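Local coordinates for putative DNA-binding protein (Ralstonia eutropha, PDB 3HWU) that is of unknown function but carries a Plants and Prokaryotes Conserved (PCC) domain, formerly DUF296, and is putatively a DNA-binding protein, at residues A[5-10]-A[18-23]; A[23-28]-A[118-123]; A[32-37]-A[81-86]. All coordinates share one frame; numbering follows the deposited sequence. Where two conformers were deposited one is given.

Contact 1. Residues A[5-10]-A[18-23]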
loop_
_atom_site.group_PDB
_atom_site.type_symbol
_atom_site.label_atom_id
_atom_site.label_comp_id
_atom_site.label_asym_id
_atom_site.label_seq_id
_atom_site.Cartn_x
_atom_site.Cartn_y
_atom_site.Cartn_z
ATOM N N LYS A 5 18.550 10.617 14.391
ATOM C CA LYS A 5 19.409 11.412 13.552
ATOM C C LYS A 5 19.675 10.709 12.250
ATOM O O LYS A 5 20.110 9.543 12.233
ATOM C CB LYS A 5 20.734 11.736 14.259
ATOM C CG LYS A 5 21.758 12.331 13.316
ATOM N N GLY A 6 19.394 11.418 11.163
ATOM C CA GLY A 6 19.620 10.919 9.823
ATOM C C GLY A 6 18.638 9.879 9.298
ATOM O O GLY A 6 18.875 9.269 8.250
ATOM N N LYS A 7 17.562 9.640 10.032
ATOM C CA LYS A 7 16.646 8.559 9.674
ATOM C C LYS A 7 15.351 9.091 9.041
ATOM O O LYS A 7 14.543 8.282 8.600
ATOM C CB LYS A 7 16.257 7.703 10.888
ATOM C CG LYS A 7 17.395 7.030 11.672
ATOM C CD LYS A 7 18.023 5.900 10.930
ATOM C CE LYS A 7 19.126 5.166 11.730
ATOM N NZ LYS A 7 18.674 4.226 12.745
ATOM N N TYR A 8 15.137 10.397 8.986
ATOM C CA TYR A 8 13.964 10.908 8.307
ATOM C C TYR A 8 14.202 12.303 7.762
ATOM O O TYR A 8 15.155 13.013 8.161
ATOM C CB TYR A 8 12.733 10.864 9.221
ATOM C CG TYR A 8 12.754 11.792 10.414
ATOM C CD1 TYR A 8 13.370 11.421 11.572
ATOM C CD2 TYR A 8 12.098 13.012 10.378
ATOM C CE1 TYR A 8 13.356 12.257 12.676
ATOM C CE2 TYR A 8 12.080 13.852 11.483
ATOM C CZ TYR A 8 12.707 13.471 12.610
ATOM O OH TYR A 8 12.674 14.312 13.703
HETATM N N MSE A 9 13.310 12.704 6.869
HETATM C CA MSE A 9 13.258 14.053 6.308
HETATM C C MSE A 9 11.814 14.537 6.271
HETATM O O MSE A 9 10.886 13.751 6.091
HETATM C CB MSE A 9 13.892 14.141 4.908
HETATM C CG MSE A 9 13.077 13.639 3.758
HETATM SE SE MSE A 9 14.081 13.742 2.080
HETATM C CE MSE A 9 12.510 13.483 1.050
ATOM N N LYS A 10 11.637 15.832 6.448
ATOM C CA LYS A 10 10.327 16.461 6.285
ATOM C C LYS A 10 9.979 16.553 4.810
ATOM O O LYS A 10 10.815 16.981 4.000
ATOM C CB LYS A 10 10.308 17.865 6.958
ATOM C CG LYS A 10 8.895 18.475 7.109
ATOM C CD LYS A 10 8.842 19.946 7.478
ATOM C CE LYS A 10 7.366 20.520 7.297
ATOM N NZ LYS A 10 6.547 20.238 5.957
ATOM N N VAL A 18 13.900 6.517 6.444
ATOM C CA VAL A 18 14.716 5.412 5.940
ATOM C C VAL A 18 15.427 4.794 7.149
ATOM O O VAL A 18 16.367 5.358 7.692
ATOM C CB VAL A 18 15.721 5.799 4.822
ATOM C CG1 VAL A 18 16.532 4.553 4.391
ATOM C CG2 VAL A 18 15.009 6.428 3.633
ATOM N N LEU A 19 14.916 3.652 7.576
ATOM C CA LEU A 19 15.478 2.897 8.677
ATOM C C LEU A 19 16.511 1.917 8.141
ATOM O O LEU A 19 16.511 1.558 6.969
ATOM C CB LEU A 19 14.384 2.196 9.477
ATOM C CG LEU A 19 13.275 3.102 10.017
ATOM C CD1 LEU A 19 12.253 2.235 10.817
ATOM C CD2 LEU A 19 13.812 4.206 10.939
ATOM N N ARG A 20 17.434 1.542 9.013
ATOM C CA ARG A 20 18.641 0.839 8.669
ATOM C C ARG A 20 18.792 -0.448 9.475
ATOM O O ARG A 20 18.012 -0.726 10.375
ATOM C CB ARG A 20 19.823 1.794 8.913
ATOM C CG ARG A 20 19.665 3.134 8.266
ATOM C CD ARG A 20 19.766 2.998 6.781
ATOM N NE ARG A 20 21.113 2.609 6.445
ATOM C CZ ARG A 20 22.088 3.478 6.249
ATOM N NH1 ARG A 20 21.837 4.779 6.315
ATOM N NH2 ARG A 20 23.286 3.022 5.984
ATOM N N HIS A 21 19.784 -1.251 9.113
ATOM C CA HIS A 21 20.048 -2.537 9.741
ATOM C C HIS A 21 19.895 -2.473 11.261
ATOM O O HIS A 21 20.500 -1.618 11.930
ATOM C CB HIS A 21 21.500 -2.898 9.380
ATOM C CG HIS A 21 21.964 -4.258 9.804
ATOM N ND1 HIS A 21 21.128 -5.287 10.186
ATOM C CD2 HIS A 21 23.213 -4.782 9.805
ATOM C CE1 HIS A 21 21.846 -6.361 10.470
ATOM N NE2 HIS A 21 23.110 -6.083 10.236
ATOM N N GLY A 22 19.067 -3.377 11.791
ATOM C CA GLY A 22 18.858 -3.535 13.208
ATOM C C GLY A 22 17.762 -2.659 13.790
ATOM O O GLY A 22 17.385 -2.869 14.920
ATOM N N ASP A 23 17.235 -1.693 13.032
ATOM C CA ASP A 23 16.206 -0.799 13.590
ATOM C C ASP A 23 14.884 -1.536 13.807
ATOM O O ASP A 23 14.398 -2.253 12.939
ATOM C CB ASP A 23 15.954 0.402 12.677
ATOM C CG ASP A 23 17.091 1.405 12.641
ATOM O OD1 ASP A 23 17.932 1.411 13.580
ATOM O OD2 ASP A 23 17.111 2.283 11.724
HETATM O O HOH W 1 18.707 6.569 6.992
#

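Contact 2. Residues A[23-28]-A[118-123]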
loop_
_atom_site.group_PDB
_atom_site.type_symbol
_atom_site.label_atom_id
_atom_site.label_comp_id
_atom_site.label_asym_id
_atom_site.label_seq_id
_atom_site.Cartn_x
_atom_site.Cartn_y
_atom_site.Cartn_z
ATOM N N ASP A 23 17.235 -1.693 13.032
ATOM C CA ASP A 23 16.206 -0.799 13.590
ATOM C C ASP A 23 14.884 -1.536 13.807
ATOM O O ASP A 23 14.398 -2.253 12.939
ATOM C CB ASP A 23 15.954 0.402 12.677
ATOM C CG ASP A 23 17.091 1.405 12.641
ATOM O OD1 ASP A 23 17.932 1.411 13.580
ATOM O OD2 ASP A 23 17.111 2.283 11.724
ATOM N N ASN A 24 14.283 -1.262 14.955
ATOM C CA ASN A 24 12.993 -1.764 15.324
ATOM C C ASN A 24 11.923 -0.835 14.737
ATOM O O ASN A 24 11.830 0.327 15.124
ATOM C CB ASN A 24 12.855 -1.835 16.849
ATOM C CG ASN A 24 11.520 -2.393 17.266
ATOM O OD1 ASN A 24 10.490 -1.834 16.900
ATOM N ND2 ASN A 24 11.512 -3.536 17.981
ATOM N N VAL A 25 11.180 -1.328 13.763
ATOM C CA VAL A 25 10.379 -0.418 12.910
ATOM C C VAL A 25 9.261 0.288 13.668
ATOM O O VAL A 25 9.120 1.515 13.591
ATOM C CB VAL A 25 9.857 -1.187 11.693
ATOM C CG1 VAL A 25 8.882 -0.310 10.839
ATOM C CG2 VAL A 25 11.027 -1.692 10.801
ATOM N N LEU A 26 8.433 -0.463 14.393
ATOM C CA LEU A 26 7.320 0.210 15.067
ATOM C C LEU A 26 7.831 1.128 16.176
ATOM O O LEU A 26 7.263 2.179 16.406
ATOM C CB LEU A 26 6.237 -0.750 15.580
ATOM C CG LEU A 26 5.672 -1.719 14.509
ATOM C CD1 LEU A 26 4.552 -2.504 15.164
ATOM C CD2 LEU A 26 5.167 -1.011 13.289
ATOM N N GLN A 27 8.883 0.710 16.874
ATOM C CA GLN A 27 9.465 1.580 17.903
ATOM C C GLN A 27 10.030 2.867 17.298
ATOM O O GLN A 27 9.887 3.944 17.887
ATOM C CB GLN A 27 10.540 0.812 18.697
ATOM C CG GLN A 27 9.983 -0.311 19.547
ATOM C CD GLN A 27 11.026 -1.146 20.267
ATOM O OE1 GLN A 27 12.251 -0.889 20.186
ATOM N NE2 GLN A 27 10.548 -2.152 20.976
ATOM N N ASN A 28 10.642 2.793 16.128
ATOM C CA ASN A 28 11.131 4.021 15.503
ATOM C C ASN A 28 9.961 4.928 15.071
ATOM O O ASN A 28 10.080 6.143 15.131
ATOM C CB ASN A 28 12.053 3.695 14.326
ATOM C CG ASN A 28 13.502 3.554 14.739
ATOM O OD1 ASN A 28 14.217 4.568 14.745
ATOM N ND2 ASN A 28 13.944 2.370 15.056
ATOM N N CYS A 118 14.406 0.085 5.472
ATOM C CA CYS A 118 12.951 0.184 5.442
ATOM C C CYS A 118 12.606 1.628 5.091
ATOM O O CYS A 118 12.978 2.537 5.841
ATOM C CB CYS A 118 12.338 -0.268 6.786
ATOM S SG CYS A 118 10.576 -0.067 6.882
ATOM N N GLU A 119 11.900 1.826 3.979
ATOM C CA GLU A 119 11.441 3.128 3.511
ATOM C C GLU A 119 10.000 3.294 3.966
ATOM O O GLU A 119 9.185 2.417 3.711
ATOM C CB GLU A 119 11.499 3.230 1.993
ATOM C CG GLU A 119 12.893 3.057 1.411
ATOM C CD GLU A 119 12.931 2.972 -0.102
ATOM O OE1 GLU A 119 11.883 3.156 -0.737
ATOM O OE2 GLU A 119 14.033 2.746 -0.638
ATOM N N ILE A 120 9.691 4.400 4.651
ATOM C CA ILE A 120 8.355 4.629 5.198
ATOM C C ILE A 120 7.891 6.016 4.797
ATOM O O ILE A 120 8.549 7.022 5.144
ATOM C CB ILE A 120 8.281 4.476 6.741
ATOM C CG1 ILE A 120 8.942 3.178 7.213
ATOM C CG2 ILE A 120 6.802 4.549 7.186
ATOM C CD1 ILE A 120 9.159 3.107 8.734
ATOM N N THR A 121 6.726 6.080 4.153
ATOM C CA THR A 121 6.130 7.340 3.683
ATOM C C THR A 121 4.998 7.712 4.649
ATOM O O THR A 121 4.015 6.950 4.736
ATOM C CB THR A 121 5.569 7.127 2.261
ATOM O OG1 THR A 121 6.675 6.726 1.452
ATOM C CG2 THR A 121 4.898 8.380 1.759
ATOM N N VAL A 122 5.147 8.820 5.390
ATOM C CA VAL A 122 4.238 9.190 6.465
ATOM C C VAL A 122 3.477 10.458 6.053
ATOM O O VAL A 122 4.093 11.481 5.671
ATOM C CB VAL A 122 5.016 9.465 7.767
ATOM C CG1 VAL A 122 4.039 9.804 8.928
ATOM C CG2 VAL A 122 5.920 8.282 8.171
ATOM N N THR A 123 2.154 10.392 6.067
ATOM C CA THR A 123 1.269 11.528 5.764
ATOM C C THR A 123 0.690 12.024 7.088
ATOM O O THR A 123 -0.023 11.290 7.760
ATOM C CB THR A 123 0.159 11.109 4.832
ATOM O OG1 THR A 123 0.750 10.528 3.660
ATOM C CG2 THR A 123 -0.722 12.278 4.429
#

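Contact 3. Residues A[32-37]-A[81-86]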
loop_
_atom_site.group_PDB
_atom_site.type_symbol
_atom_site.label_atom_id
_atom_site.label_comp_id
_atom_site.label_asym_id
_atom_site.label_seq_id
_atom_site.Cartn_x
_atom_site.Cartn_y
_atom_site.Cartn_z
ATOM N N LEU A 32 9.345 8.731 16.247
ATOM C CA LEU A 32 9.036 9.840 15.366
ATOM C C LEU A 32 7.784 10.599 15.869
ATOM O O LEU A 32 7.734 11.838 15.865
ATOM C CB LEU A 32 8.792 9.313 13.944
ATOM C CG LEU A 32 8.461 10.381 12.891
ATOM C CD1 LEU A 32 9.643 11.201 12.490
ATOM C CD2 LEU A 32 7.851 9.707 11.634
ATOM N N ALA A 33 6.775 9.839 16.270
ATOM C CA ALA A 33 5.540 10.456 16.789
ATOM C C ALA A 33 5.825 11.362 17.992
ATOM O O ALA A 33 5.297 12.484 18.100
ATOM C CB ALA A 33 4.487 9.360 17.137
ATOM N N ARG A 34 6.661 10.864 18.902
ATOM C CA ARG A 34 7.026 11.639 20.071
ATOM C C ARG A 34 7.944 12.826 19.747
ATOM O O ARG A 34 7.726 13.914 20.302
ATOM C CB ARG A 34 7.664 10.741 21.135
ATOM C CG ARG A 34 6.773 9.773 21.870
ATOM C CD ARG A 34 7.545 9.165 23.062
ATOM N NE ARG A 34 8.626 8.312 22.580
ATOM C CZ ARG A 34 8.477 7.026 22.307
ATOM N NH1 ARG A 34 7.310 6.436 22.536
ATOM N NH2 ARG A 34 9.491 6.319 21.829
ATOM N N ASP A 35 8.951 12.658 18.876
ATOM C CA ASP A 35 9.921 13.713 18.549
ATOM C C ASP A 35 9.326 14.826 17.722
ATOM O O ASP A 35 9.677 15.998 17.878
ATOM C CB ASP A 35 11.163 13.194 17.796
ATOM C CG ASP A 35 12.097 12.366 18.650
ATOM O OD1 ASP A 35 11.867 12.234 19.872
ATOM O OD2 ASP A 35 13.076 11.833 18.039
ATOM N N GLU A 36 8.405 14.470 16.833
ATOM C CA GLU A 36 7.799 15.436 15.944
ATOM C C GLU A 36 6.366 15.777 16.402
ATOM O O GLU A 36 5.666 16.522 15.688
ATOM C CB GLU A 36 7.798 14.920 14.491
ATOM C CG GLU A 36 9.176 14.863 13.852
ATOM C CD GLU A 36 9.816 16.220 13.577
ATOM O OE1 GLU A 36 9.078 17.197 13.317
ATOM O OE2 GLU A 36 11.069 16.297 13.576
ATOM N N HIS A 37 5.924 15.262 17.545
ATOM C CA HIS A 37 4.584 15.576 18.099
ATOM C C HIS A 37 3.507 15.383 17.031
ATOM O O HIS A 37 2.641 16.221 16.824
ATOM C CB HIS A 37 4.573 17.005 18.678
ATOM C CG HIS A 37 5.810 17.323 19.460
ATOM N ND1 HIS A 37 6.889 18.013 18.930
ATOM C CD2 HIS A 37 6.194 16.901 20.681
ATOM C CE1 HIS A 37 7.862 18.045 19.822
ATOM N NE2 HIS A 37 7.461 17.380 20.899
ATOM N N ILE A 81 -0.579 6.201 12.700
ATOM C CA ILE A 81 -0.071 6.730 13.982
ATOM C C ILE A 81 -1.182 7.471 14.679
ATOM O O ILE A 81 -1.813 8.370 14.096
ATOM C CB ILE A 81 1.094 7.706 13.775
ATOM C CG1 ILE A 81 2.238 7.023 12.994
ATOM C CG2 ILE A 81 1.633 8.240 15.105
ATOM C CD1 ILE A 81 3.486 7.929 12.705
ATOM N N ALA A 82 -1.435 7.095 15.929
ATOM C CA ALA A 82 -2.348 7.796 16.802
ATOM C C ALA A 82 -1.821 7.612 18.234
ATOM O O ALA A 82 -0.645 7.303 18.423
ATOM C CB ALA A 82 -3.800 7.344 16.609
ATOM N N TRP A 83 -2.675 7.882 19.211
ATOM C CA TRP A 83 -2.280 7.937 20.624
ATOM C C TRP A 83 -3.225 7.127 21.483
ATOM O O TRP A 83 -4.386 6.965 21.145
ATOM C CB TRP A 83 -2.223 9.395 21.097
ATOM C CG TRP A 83 -1.245 10.162 20.275
ATOM C CD1 TRP A 83 -1.477 10.741 19.056
ATOM C CD2 TRP A 83 0.156 10.352 20.555
ATOM N NE1 TRP A 83 -0.316 11.255 18.572
ATOM C CE2 TRP A 83 0.697 11.059 19.476
ATOM C CE3 TRP A 83 0.976 10.049 21.641
ATOM C CZ2 TRP A 83 2.018 11.445 19.420
ATOM C CZ3 TRP A 83 2.294 10.440 21.592
ATOM C CH2 TRP A 83 2.804 11.138 20.500
ATOM N N LYS A 84 -2.714 6.608 22.591
ATOM C CA LYS A 84 -3.572 5.984 23.573
ATOM C C LYS A 84 -2.921 6.163 24.934
ATOM O O LYS A 84 -1.765 5.804 25.152
ATOM C CB LYS A 84 -3.803 4.502 23.243
ATOM C CG LYS A 84 -4.773 3.836 24.237
ATOM C CD LYS A 84 -5.257 2.505 23.765
ATOM C CE LYS A 84 -6.224 1.849 24.823
ATOM N NZ LYS A 84 -6.521 0.405 24.582
ATOM N N GLU A 85 -3.675 6.773 25.844
ATOM C CA GLU A 85 -3.174 6.999 27.221
ATOM C C GLU A 85 -1.854 7.738 27.202
ATOM O O GLU A 85 -0.921 7.422 27.957
ATOM C CB GLU A 85 -3.077 5.665 27.948
ATOM C CG GLU A 85 -4.454 5.155 28.260
ATOM C CD GLU A 85 -4.553 3.670 28.425
ATOM O OE1 GLU A 85 -3.508 2.972 28.602
ATOM O OE2 GLU A 85 -5.710 3.197 28.401
ATOM N N GLY A 86 -1.768 8.714 26.304
ATOM C CA GLY A 86 -0.616 9.574 26.222
ATOM C C GLY A 86 0.613 9.059 25.493
ATOM O O GLY A 86 1.629 9.757 25.404
#

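Contact 1. Residues A[5-10]-A[18-23]
Lys7 and Asp23 form a salt bridge beside the mouth of the beta hairpin made by strands 8-11 and 14-20, where the first strand is about to begin and the second runs out into a type II turn from Arg20 to Asp23. The lysine can be followed outward. CB lies near the carbonyl oxygen of Val18 and has CD2 of Leu19 as a looser neighbour. A bend at chi2 (-72°) lays CD 3.7 Å from Val18 O, and CE then passes CG of Arg20 at 4.1 Å, the two chains running at a slant to each other. A second bend at chi4 brings Lys7 NZ within 2.7 Å of Asp23 OD2, which it meets on the syn side; the bond from NZ to OD1 is weak. Asp23 OD2 has a second donor, the backbone N of Arg20, which reaches it from above the carboxylate plane at 2.8 Å, a bond within the turn that probably helps fix the carboxylate where NZ meets it. The guanidinium of Arg20 serves another partner, a salt bridge to Asp134 of the second subunit. On the backbone, Val18 N donates to Lys7 O at 2.9 Å, and a water donates to both Gly6 O and Val18 O, the water oxygen 2.7 Å from Val18 O.

Contact 2. Residues A[23-28]-A[118-123]
Val25, in the first turn of helix 25-35, faces strand 117-125 of the large antiparallel sheet of the PCC domain, and the nearest CA atoms, those of Val25 and Cys118, are 7.9 Å apart. That separation leaves the joining to side chains, in ordinary helix-on-sheet packing. Val25 points at the strand and spreads its two methyls over alternate residues, Cys118 and Ile120, whose side chains both rise from the helix-facing side of the sheet. With chi1 at 174°, CG1 stands anti to the backbone N and meets the end of the isoleucine, CD1 of Ile120, at 4.0 Å; the two side chains slant across one another. The other branch, CG2, lies 4.3 Å from SG of Cys118, a looser apolar contact. All three residues are buried, and the layer continues around them: Val25 also packs on Leu19 and Met77, and Ile120 on Phe43. Glu119, between the two strand residues, belongs to a different environment, making a salt bridge to Arg131 of the second subunit. The helix start that presents Val25 is capped by Asn24 in the conformer given. Asn24 is the N-cap, its OD1 accepting from Gln27 N at 3.0 Å, while its carbonyl oxygen takes two donors from Asn28, the backbone N and the side-chain amide. The latter, ND2, sits above the carbonyl plane, 2.9 Å from Asn24 O, with that oxygen almost in the plane of its own amide group.

Contact 3. Residues A[32-37]-A[81-86]
The indole of Trp83 meets helix 25-35 with its edge: the carbonyl oxygen of Ala33 lies at the rim of the six-membered ring, in the ring plane, 3.7 Å from CZ2 and equally close to CH2. The oxygen sits beside this edge with its C=O bond directed across the ring rather than at it, which makes this a weak van der Waals contact. Arg34 comes in obliquely, its backbone N 4.2 Å from CH2 of Trp83, and CG of the arginine runs loosely past the same ring atom. In the conformer given, NH2 of Arg34 bonds to OE1 of Gln31. The imidazole of His37, by contrast, has the backbone carbon of Asp35 over one face, offset toward the rim, at the point where positive phi takes the chain out of the helix.

Here the C-terminal end of helix 25-35 rests against the end of strand 72-84, part of the same large antiparallel sheet of the PCC domain that the helix packs upon. Ala33 is the small residue at the centre of the contact. Its CB points at the strand and touches two side chains, CG2 of Ile81 at 3.7 Å and CZ2 of Trp83 at 4.0 Å. Ile81 also points toward the helix; chi1 of -57° places CG2 anti to its backbone N, turned to the alanine methyl. The CB of Trp83 does not point at the helix; chi2 of 84° turns the six-membered ring toward Ala33. The indole has further anchors: NE1 donates to the carbonyl oxygen of Ile38, just beyond the helix, Arg128 makes a cation-pi contact with it, and Pro88 of the next strand packs against its side chain.

How the contacts relate
From the N terminus, contact 1 closes first, a short loop returning within the hairpin of strands 8-11 and 14-20. Asp23, which ends it, also opens the 23-28 segment of contact 2, so the two stand in series. Contact 2 spans a long excursion to strand 117-125, and contact 3 opens and closes within that span, on the later turns of the same helix. The single helix is thus tied to one sheet near both of its ends. Leu19 joins contacts 1 and 2, its CD1 packing on Ile120 CD1; Tyr8 OH reaches Glu36 OE2 to connect contacts 1 and 3, and Val122 packs on Leu32 and Ile81 between contacts 2 and 3.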